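PDB 5NO8: Baccell_00875 from Bacteroides cellulosilyticus DSM 14838, which probably acts as a polysaccharide lyase that removes the L-rhamnose caps linked to glucuronic acid on complex arabinogalactan proteins. Local coordinates for residues A[354-366]-A[417-429]. Numbering follows the deposited sequence.
Sequences QMNNPSDLRDGAY and SLLRYADFVRRKL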
ATOM      1  N   GLN A 354      -8.192 -10.289  24.425  1.00 19.32           N
ATOM      2  CA  GLN A 354      -9.405  -9.822  25.111  1.00 19.33           C
ATOM      3  C   GLN A 354      -9.081  -9.559  26.586  1.00 19.96           C
ATOM      4  O   GLN A 354      -8.547 -10.415  27.278  1.00 20.15           O
ATOM      5  CB  GLN A 354     -10.577 -10.805  24.970  1.00 19.72           C
ATOM      6  CG  GLN A 354     -11.914 -10.212  25.476  1.00 19.33           C
ATOM      7  CD  GLN A 354     -13.135 -11.021  25.099  1.00 19.88           C
ATOM      8  OE1 GLN A 354     -14.221 -10.468  24.805  1.00 21.98           O
ATOM      9  NE2 GLN A 354     -12.963 -12.332  25.027  1.00 18.22           N
ATOM     10  N   MET A 355      -9.394  -8.350  27.053  1.00 22.03           N
ATOM     11  CA  MET A 355      -9.267  -8.011  28.472  1.00 23.50           C
ATOM     12  C   MET A 355     -10.230  -8.898  29.277  1.00 23.91           C
ATOM     13  O   MET A 355     -11.431  -8.836  29.059  1.00 25.26           O
ATOM     14  CB  MET A 355      -9.644  -6.535  28.689  1.00 25.62           C
ATOM     15  CG  MET A 355      -9.575  -6.049  30.149  1.00 28.35           C
ATOM     16  SD  MET A 355      -7.971  -6.282  30.912  1.00 33.52           S
ATOM     17  CE  MET A 355      -7.027  -4.971  30.119  1.00 34.65           C
ATOM     18  N   ASN A 356      -9.684  -9.731  30.154  1.00 25.77           N
ATOM     19  CA  ASN A 356     -10.457 -10.601  31.031  1.00 28.71           C
ATOM     20  C   ASN A 356     -10.070 -10.263  32.478  1.00 31.78           C
ATOM     21  O   ASN A 356      -9.169 -10.840  33.050  1.00 32.44           O
ATOM     22  CB  ASN A 356     -10.200 -12.079  30.697  1.00 27.94           C
ATOM     23  CG  ASN A 356     -10.657 -12.450  29.291  1.00 27.36           C
ATOM     24  OD1 ASN A 356     -11.604 -11.882  28.743  1.00 28.29           O
ATOM     25  ND2 ASN A 356      -9.974 -13.420  28.699  1.00 26.30           N
ATOM     26  N   ASN A 357     -10.733  -9.268  33.039  1.00 36.18           N
ATOM     27  CA  ASN A 357     -10.355  -8.744  34.353  1.00 38.48           C
ATOM     28  C   ASN A 357     -11.561  -7.940  34.781  1.00 39.99           C
ATOM     29  O   ASN A 357     -11.684  -6.769  34.404  1.00 39.07           O
ATOM     30  CB  ASN A 357      -9.082  -7.882  34.241  1.00 40.64           C
ATOM     31  CG  ASN A 357      -8.668  -7.216  35.560  1.00 41.26           C
ATOM     32  OD1 ASN A 357      -9.131  -7.566  36.646  1.00 45.73           O
ATOM     33  ND2 ASN A 357      -7.772  -6.253  35.457  1.00 42.96           N
ATOM     34  N   PRO A 358     -12.502  -8.588  35.503  1.00 44.09           N
ATOM     35  CA  PRO A 358     -13.561  -7.768  36.095  1.00 46.45           C
ATOM     36  C   PRO A 358     -12.862  -6.754  36.989  1.00 45.08           C
ATOM     37  O   PRO A 358     -11.839  -7.085  37.579  1.00 49.43           O
ATOM     38  CB  PRO A 358     -14.406  -8.775  36.893  1.00 45.92           C
ATOM     39  CG  PRO A 358     -13.571 -10.013  37.016  1.00 46.44           C
ATOM     40  CD  PRO A 358     -12.657 -10.022  35.828  1.00 45.44           C
ATOM     41  N   SER A 359     -13.354  -5.526  37.035  1.00 45.84           N
ATOM     42  CA  SER A 359     -12.661  -4.426  37.750  1.00 47.09           C
ATOM     43  C   SER A 359     -11.554  -3.726  36.937  1.00 46.04           C
ATOM     44  O   SER A 359     -10.822  -2.906  37.492  1.00 45.63           O
ATOM     45  CB  SER A 359     -12.080  -4.864  39.104  1.00 50.03           C
ATOM     46  OG  SER A 359     -10.762  -5.377  38.959  1.00 49.38           O
ATOM     47  N   ASP A 360     -11.394  -4.082  35.663  1.00 40.29           N
ATOM     48  CA  ASP A 360     -10.881  -3.144  34.658  1.00 37.92           C
ATOM     49  C   ASP A 360     -12.144  -2.749  33.923  1.00 33.27           C
ATOM     50  O   ASP A 360     -12.947  -3.613  33.580  1.00 32.60           O
ATOM     51  CB  ASP A 360      -9.875  -3.829  33.713  1.00 38.29           C
ATOM     52  CG  ASP A 360      -9.107  -2.842  32.847  1.00 37.97           C
ATOM     53  OD1 ASP A 360      -9.737  -2.140  32.032  1.00 39.30           O
ATOM     54  OD2 ASP A 360      -7.871  -2.782  32.958  1.00 37.20           O
ATOM     55  N   LEU A 361     -12.352  -1.457  33.694  1.00 32.80           N
ATOM     56  CA  LEU A 361     -13.515  -1.000  32.916  1.00 31.47           C
ATOM     57  C   LEU A 361     -13.506  -1.468  31.449  1.00 29.28           C
ATOM     58  O   LEU A 361     -14.531  -1.434  30.787  1.00 28.87           O
ATOM     59  CB  LEU A 361     -13.593   0.525  32.916  1.00 36.45           C
ATOM     60  CG  LEU A 361     -13.905   1.239  34.238  1.00 38.31           C
ATOM     61  CD1 LEU A 361     -13.626   2.725  34.055  1.00 40.20           C
ATOM     62  CD2 LEU A 361     -15.355   0.994  34.636  1.00 39.53           C
ATOM     63  N   ARG A 362     -12.348  -1.863  30.931  1.00 28.70           N
ATOM     64  CA  ARG A 362     -12.265  -2.388  29.560  1.00 27.19           C
ATOM     65  C   ARG A 362     -12.527  -3.898  29.494  1.00 28.21           C
ATOM     66  O   ARG A 362     -12.314  -4.508  28.450  1.00 25.52           O
ATOM     67  CB  ARG A 362     -10.886  -2.082  28.963  1.00 28.38           C
ATOM     68  CG  ARG A 362     -10.547  -0.604  28.873  1.00 27.81           C
ATOM     69  CD  ARG A 362      -9.066  -0.385  28.691  1.00 28.55           C
ATOM     70  NE  ARG A 362      -8.302  -0.706  29.895  1.00 29.33           N
ATOM     71  CZ  ARG A 362      -7.030  -0.369  30.108  1.00 31.93           C
ATOM     72  NH1 ARG A 362      -6.445  -0.713  31.247  1.00 33.07           N
ATOM     73  NH2 ARG A 362      -6.327   0.300  29.202  1.00 31.02           N
ATOM     74  N   ASP A 363     -12.976  -4.515  30.594  1.00 29.58           N
ATOM     75  CA  ASP A 363     -13.361  -5.940  30.593  1.00 29.60           C
ATOM     76  C   ASP A 363     -14.220  -6.291  29.379  1.00 27.75           C
ATOM     77  O   ASP A 363     -15.247  -5.653  29.128  1.00 27.02           O
ATOM     78  CB  ASP A 363     -14.117  -6.295  31.879  1.00 31.86           C
ATOM     79  CG  ASP A 363     -14.298  -7.805  32.065  1.00 35.55           C
ATOM     80  OD1 ASP A 363     -13.354  -8.568  31.755  1.00 33.79           O
ATOM     81  OD2 ASP A 363     -15.386  -8.215  32.537  1.00 37.50           O
ATOM     82  N   GLY A 364     -13.772  -7.288  28.605  1.00 24.53           N
ATOM     83  CA  GLY A 364     -14.447  -7.685  27.385  1.00 23.62           C
ATOM     84  C   GLY A 364     -13.875  -7.108  26.097  1.00 22.73           C
ATOM     85  O   GLY A 364     -14.216  -7.611  25.023  1.00 20.50           O
ATOM     86  N   ALA A 365     -13.046  -6.055  26.195  1.00 21.85           N
ATOM     87  CA  ALA A 365     -12.541  -5.357  25.013  1.00 21.85           C
ATOM     88  C   ALA A 365     -11.486  -6.205  24.315  1.00 19.30           C
ATOM     89  O   ALA A 365     -10.662  -6.808  24.971  1.00 20.04           O
ATOM     90  CB  ALA A 365     -11.919  -4.015  25.402  1.00 21.66           C
ATOM     91  N   TYR A 366     -11.485  -6.184  22.987  1.00 19.89           N
ATOM     92  CA  TYR A 366     -10.340  -6.710  22.203  1.00 18.09           C
ATOM     93  C   TYR A 366      -9.359  -5.555  22.017  1.00 18.97           C
ATOM     94  O   TYR A 366      -9.755  -4.473  21.550  1.00 20.05           O
ATOM     95  CB  TYR A 366     -10.797  -7.227  20.853  1.00 17.72           C
ATOM     96  CG  TYR A 366     -11.813  -8.363  20.930  1.00 17.84           C
ATOM     97  CD1 TYR A 366     -11.502  -9.567  21.585  1.00 19.35           C
ATOM     98  CD2 TYR A 366     -13.069  -8.232  20.372  1.00 17.86           C
ATOM     99  CE1 TYR A 366     -12.431 -10.593  21.678  1.00 18.90           C
ATOM    100  CE2 TYR A 366     -13.998  -9.260  20.451  1.00 19.49           C
ATOM    101  CZ  TYR A 366     -13.683 -10.431  21.110  1.00 19.36           C
ATOM    102  OH  TYR A 366     -14.657 -11.418  21.165  1.00 21.69           O
ATOM    103  N   SER A 417     -17.278 -15.062  24.017  1.00 21.45           N
ATOM    104  CA  SER A 417     -16.366 -13.937  23.941  1.00 20.42           C
ATOM    105  C   SER A 417     -17.044 -12.704  23.313  1.00 20.27           C
ATOM    106  O   SER A 417     -16.880 -11.587  23.817  1.00 21.02           O
ATOM    107  CB  SER A 417     -15.111 -14.354  23.143  1.00 21.07           C
ATOM    108  OG  SER A 417     -14.276 -13.247  22.859  1.00 20.49           O
ATOM    109  N   LEU A 418     -17.769 -12.922  22.219  1.00 18.82           N
ATOM    110  CA  LEU A 418     -18.443 -11.885  21.473  1.00 19.73           C
ATOM    111  C   LEU A 418     -19.585 -11.227  22.249  1.00 22.20           C
ATOM    112  O   LEU A 418     -19.770 -10.010  22.145  1.00 20.28           O
ATOM    113  CB  LEU A 418     -18.980 -12.393  20.156  1.00 19.81           C
ATOM    114  CG  LEU A 418     -17.907 -12.624  19.081  1.00 19.51           C
ATOM    115  CD1 LEU A 418     -18.472 -13.521  18.006  1.00 18.87           C
ATOM    116  CD2 LEU A 418     -17.441 -11.285  18.485  1.00 19.13           C
ATOM    117  N   LEU A 419     -20.347 -12.016  23.005  1.00 23.40           N
ATOM    118  CA  LEU A 419     -21.413 -11.431  23.852  1.00 24.51           C
ATOM    119  C   LEU A 419     -20.826 -10.460  24.856  1.00 24.91           C
ATOM    120  O   LEU A 419     -21.393  -9.393  25.097  1.00 26.68           O
ATOM    121  CB  LEU A 419     -22.261 -12.523  24.531  1.00 25.13           C
ATOM    122  CG  LEU A 419     -23.142 -13.272  23.525  1.00 27.59           C
ATOM    123  CD1 LEU A 419     -23.610 -14.595  24.119  1.00 30.88           C
ATOM    124  CD2 LEU A 419     -24.341 -12.473  23.048  1.00 28.78           C
ATOM    125  N   ARG A 420     -19.667 -10.803  25.409  1.00 23.66           N
ATOM    126  CA  ARG A 420     -18.972  -9.925  26.310  1.00 24.27           C
ATOM    127  C   ARG A 420     -18.448  -8.681  25.631  1.00 25.70           C
ATOM    128  O   ARG A 420     -18.505  -7.583  26.205  1.00 24.87           O
ATOM    129  CB  ARG A 420     -17.822 -10.636  26.987  1.00 25.82           C
ATOM    130  CG  ARG A 420     -18.276 -11.635  28.022  1.00 26.13           C
ATOM    131  CD  ARG A 420     -17.102 -12.395  28.581  1.00 26.23           C
ATOM    132  NE  ARG A 420     -16.095 -11.503  29.139  1.00 26.02           N
ATOM    133  CZ  ARG A 420     -14.779 -11.553  28.911  1.00 28.09           C
ATOM    134  NH1 ARG A 420     -14.220 -12.500  28.142  1.00 29.15           N
ATOM    135  NH2 ARG A 420     -13.988 -10.646  29.490  1.00 28.10           N
ATOM    136  N   TYR A 421     -17.912  -8.851  24.425  1.00 22.98           N
ATOM    137  CA  TYR A 421     -17.421  -7.709  23.683  1.00 22.46           C
ATOM    138  C   TYR A 421     -18.527  -6.729  23.358  1.00 22.05           C
ATOM    139  O   TYR A 421     -18.391  -5.520  23.609  1.00 23.95           O
ATOM    140  CB  TYR A 421     -16.766  -8.148  22.366  1.00 21.10           C
ATOM    141  CG  TYR A 421     -16.138  -7.000  21.636  1.00 20.38           C
ATOM    142  CD1 TYR A 421     -15.213  -6.173  22.279  1.00 20.90           C
ATOM    143  CD2 TYR A 421     -16.426  -6.745  20.318  1.00 19.71           C
ATOM    144  CE1 TYR A 421     -14.614  -5.122  21.622  1.00 20.59           C
ATOM    145  CE2 TYR A 421     -15.799  -5.712  19.646  1.00 20.80           C
ATOM    146  CZ  TYR A 421     -14.905  -4.895  20.318  1.00 21.21           C
ATOM    147  OH  TYR A 421     -14.292  -3.857  19.646  1.00 21.89           O
ATOM    148  N   ALA A 422     -19.619  -7.245  22.822  1.00 23.29           N
ATOM    149  CA  ALA A 422     -20.748  -6.424  22.410  1.00 25.60           C
ATOM    150  C   ALA A 422     -21.374  -5.649  23.580  1.00 26.55           C
ATOM    151  O   ALA A 422     -21.825  -4.516  23.407  1.00 27.87           O
ATOM    152  CB  ALA A 422     -21.799  -7.251  21.718  1.00 25.59           C
ATOM    153  N   ASP A 423     -21.378  -6.262  24.748  1.00 28.49           N
ATOM    154  CA  ASP A 423     -21.734  -5.565  25.980  1.00 29.86           C
ATOM    155  C   ASP A 423     -20.770  -4.470  26.355  1.00 28.13           C
ATOM    156  O   ASP A 423     -21.198  -3.376  26.724  1.00 27.13           O
ATOM    157  CB  ASP A 423     -21.858  -6.531  27.139  1.00 34.08           C
ATOM    158  CG  ASP A 423     -23.269  -6.729  27.518  1.00 41.92           C
ATOM    159  OD1 ASP A 423     -23.974  -7.493  26.826  1.00 46.58           O
ATOM    160  OD2 ASP A 423     -23.688  -6.039  28.463  1.00 47.03           O
ATOM    161  N   PHE A 424     -19.473  -4.763  26.314  1.00 26.02           N
ATOM    162  CA  PHE A 424     -18.463  -3.729  26.509  1.00 25.84           C
ATOM    163  C   PHE A 424     -18.686  -2.547  25.560  1.00 26.21           C
ATOM    164  O   PHE A 424     -18.657  -1.397  25.993  1.00 25.13           O
ATOM    165  CB  PHE A 424     -17.026  -4.278  26.350  1.00 26.93           C
ATOM    166  CG  PHE A 424     -16.016  -3.219  25.989  1.00 26.86           C
ATOM    167  CD1 PHE A 424     -15.503  -2.360  26.965  1.00 26.90           C
ATOM    168  CD2 PHE A 424     -15.601  -3.052  24.661  1.00 26.55           C
ATOM    169  CE1 PHE A 424     -14.579  -1.372  26.626  1.00 26.18           C
ATOM    170  CE2 PHE A 424     -14.695  -2.057  24.317  1.00 26.86           C
ATOM    171  CZ  PHE A 424     -14.178  -1.219  25.298  1.00 26.34           C
ATOM    172  N   VAL A 425     -18.920  -2.825  24.278  1.00 23.20           N
ATOM    173  CA  VAL A 425     -19.108  -1.755  23.308  1.00 23.99           C
ATOM    174  C   VAL A 425     -20.358  -0.909  23.645  1.00 27.31           C
ATOM    175  O   VAL A 425     -20.295   0.337  23.671  1.00 25.69           O
ATOM    176  CB  VAL A 425     -19.207  -2.293  21.873  1.00 23.80           C
ATOM    177  CG1 VAL A 425     -19.535  -1.188  20.883  1.00 24.36           C
ATOM    178  CG2 VAL A 425     -17.887  -2.972  21.488  1.00 23.26           C
ATOM    179  N   ARG A 426     -21.479  -1.591  23.839  1.00 27.37           N
ATOM    180  CA  ARG A 426     -22.755  -0.914  24.075  1.00 29.57           C
ATOM    181  C   ARG A 426     -22.738  -0.093  25.361  1.00 29.28           C
ATOM    182  O   ARG A 426     -23.196   1.052  25.373  1.00 31.48           O
ATOM    183  CB  ARG A 426     -23.904  -1.938  24.084  1.00 30.86           C
ATOM    184  CG  ARG A 426     -25.286  -1.366  24.332  1.00 32.94           C
ATOM    185  CD  ARG A 426     -25.789  -0.484  23.197  1.00 33.21           C
ATOM    186  NE  ARG A 426     -26.940   0.311  23.661  1.00 32.95           N
ATOM    187  CZ  ARG A 426     -27.004   1.648  23.749  1.00 34.59           C
ATOM    188  NH1 ARG A 426     -26.007   2.445  23.340  1.00 33.92           N
ATOM    189  NH2 ARG A 426     -28.125   2.204  24.219  1.00 33.56           N
ATOM    190  N   ARG A 427     -22.192  -0.666  26.425  1.00 30.38           N
ATOM    191  CA  ARG A 427     -22.245  -0.036  27.742  1.00 34.76           C
ATOM    192  C   ARG A 427     -21.113   0.941  27.993  1.00 35.54           C
ATOM    193  O   ARG A 427     -21.343   1.965  28.615  1.00 35.82           O
ATOM    194  CB  ARG A 427     -22.254  -1.086  28.851  1.00 36.90           C
ATOM    195  CG  ARG A 427     -23.492  -1.955  28.847  1.00 41.44           C
ATOM    196  CD  ARG A 427     -23.338  -3.110  29.825  1.00 45.44           C
ATOM    197  NE  ARG A 427     -24.538  -3.945  29.821  1.00 49.53           N
ATOM    198  CZ  ARG A 427     -24.688  -5.082  30.502  1.00 53.90           C
ATOM    199  NH1 ARG A 427     -23.695  -5.577  31.248  1.00 54.63           N
ATOM    200  NH2 ARG A 427     -25.834  -5.756  30.395  1.00 54.34           N
ATOM    201  N   LYS A 428     -19.895   0.627  27.538  1.00 32.75           N
ATOM    202  CA  LYS A 428     -18.721   1.456  27.847  1.00 32.81           C
ATOM    203  C   LYS A 428     -18.303   2.424  26.742  1.00 33.02           C
ATOM    204  O   LYS A 428     -17.787   3.501  27.046  1.00 32.85           O
ATOM    205  CB  LYS A 428     -17.532   0.595  28.231  1.00 34.27           C
ATOM    206  CG  LYS A 428     -17.772  -0.292  29.441  1.00 38.37           C
ATOM    207  CD  LYS A 428     -17.776   0.528  30.733  1.00 40.97           C
ATOM    208  CE  LYS A 428     -17.753  -0.366  31.963  1.00 43.45           C
ATOM    209  NZ  LYS A 428     -18.977  -1.222  32.020  1.00 46.22           N
ATOM    210  N   LEU A 429     -18.479   2.044  25.477  1.00 30.78           N
ATOM    211  CA  LEU A 429     -18.096   2.914  24.362  1.00 31.20           C
ATOM    212  C   LEU A 429     -19.224   3.778  23.823  1.00 31.65           C
ATOM    213  O   LEU A 429     -18.959   4.743  23.092  1.00 33.30           O
ATOM    214  CB  LEU A 429     -17.490   2.108  23.206  1.00 30.09           C
ATOM    215  CG  LEU A 429     -16.221   1.328  23.514  1.00 29.43           C
ATOM    216  CD1 LEU A 429     -15.727   0.700  22.218  1.00 30.25           C
ATOM    217  CD2 LEU A 429     -15.133   2.170  24.164  1.00 28.69           C
TER
HETATM  218  O   HOH W   1     -16.692  -8.956  30.360  1.00 38.34           O
HETATM  219  O   HOH W   2     -18.128  -7.274  28.872  1.00 38.80           O
HETATM  220  O   HOH W   3     -12.111  -3.145  21.122  1.00 23.14           O
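The loop 354-366, which carries three linked beta turns between Asn357 and Ala365, packs against helix 412-429 in the mainly helical domain, probably an (alpha/alpha) toroid as in many polysaccharide lyases. Arg420 reaches into the loop end-on. Its NH1 and NH2 both donate to Asn356 OD1, each at 2.8 Å. The oxygen lies in the guanidinium plane, but NH1 stands above the amide plane, 42° out of it. The bend at chi3 (56°) turns the guanidinium back over Gly364 CA. NH2 also makes a weak bond to Met355 O, on the Asn356 side, and a salt bridge to Asp363 OD1 (3.1 Å), though the hydrogen bond in it is weak. On the edge that faces Asp363, NE donates to a water that bonds weakly to Asp363 OD2. A leucine in place of Arg420 would probably leave Asn356 OD1 without both donors and the Asp363 carboxylate without its charge partner on the helix. Asp363 OD1 also accepts from Asn357 N, so the carboxylate ties the loop to itself as well as to the helix. Gly364 lies close to the helix; a CB there would clash with Arg420 O and, at this backbone conformation, jam against Asp363 O. Ala365 CB sits over one face of the Phe424 ring, 3.7 Å from its centroid, as a CH-pi contact. At the solvent side, Leu361 CD2 meets Lys428 CE at 3.8 Å. The Tyr366 and Tyr421 rings meet obliquely, their planes 44° apart. Tyr366 CD2 lies over the centre of the Tyr421 ring, and Val425 CG2 touches the opposite face near its rim. Tyr366 also touches Met398 and Leu402 of helix 396-409. A water joins Tyr421 OH to Tyr366 O. At the ring edge, Tyr366 OH forms a short hydrogen bond to Ser417 OG, 2.5 Å long.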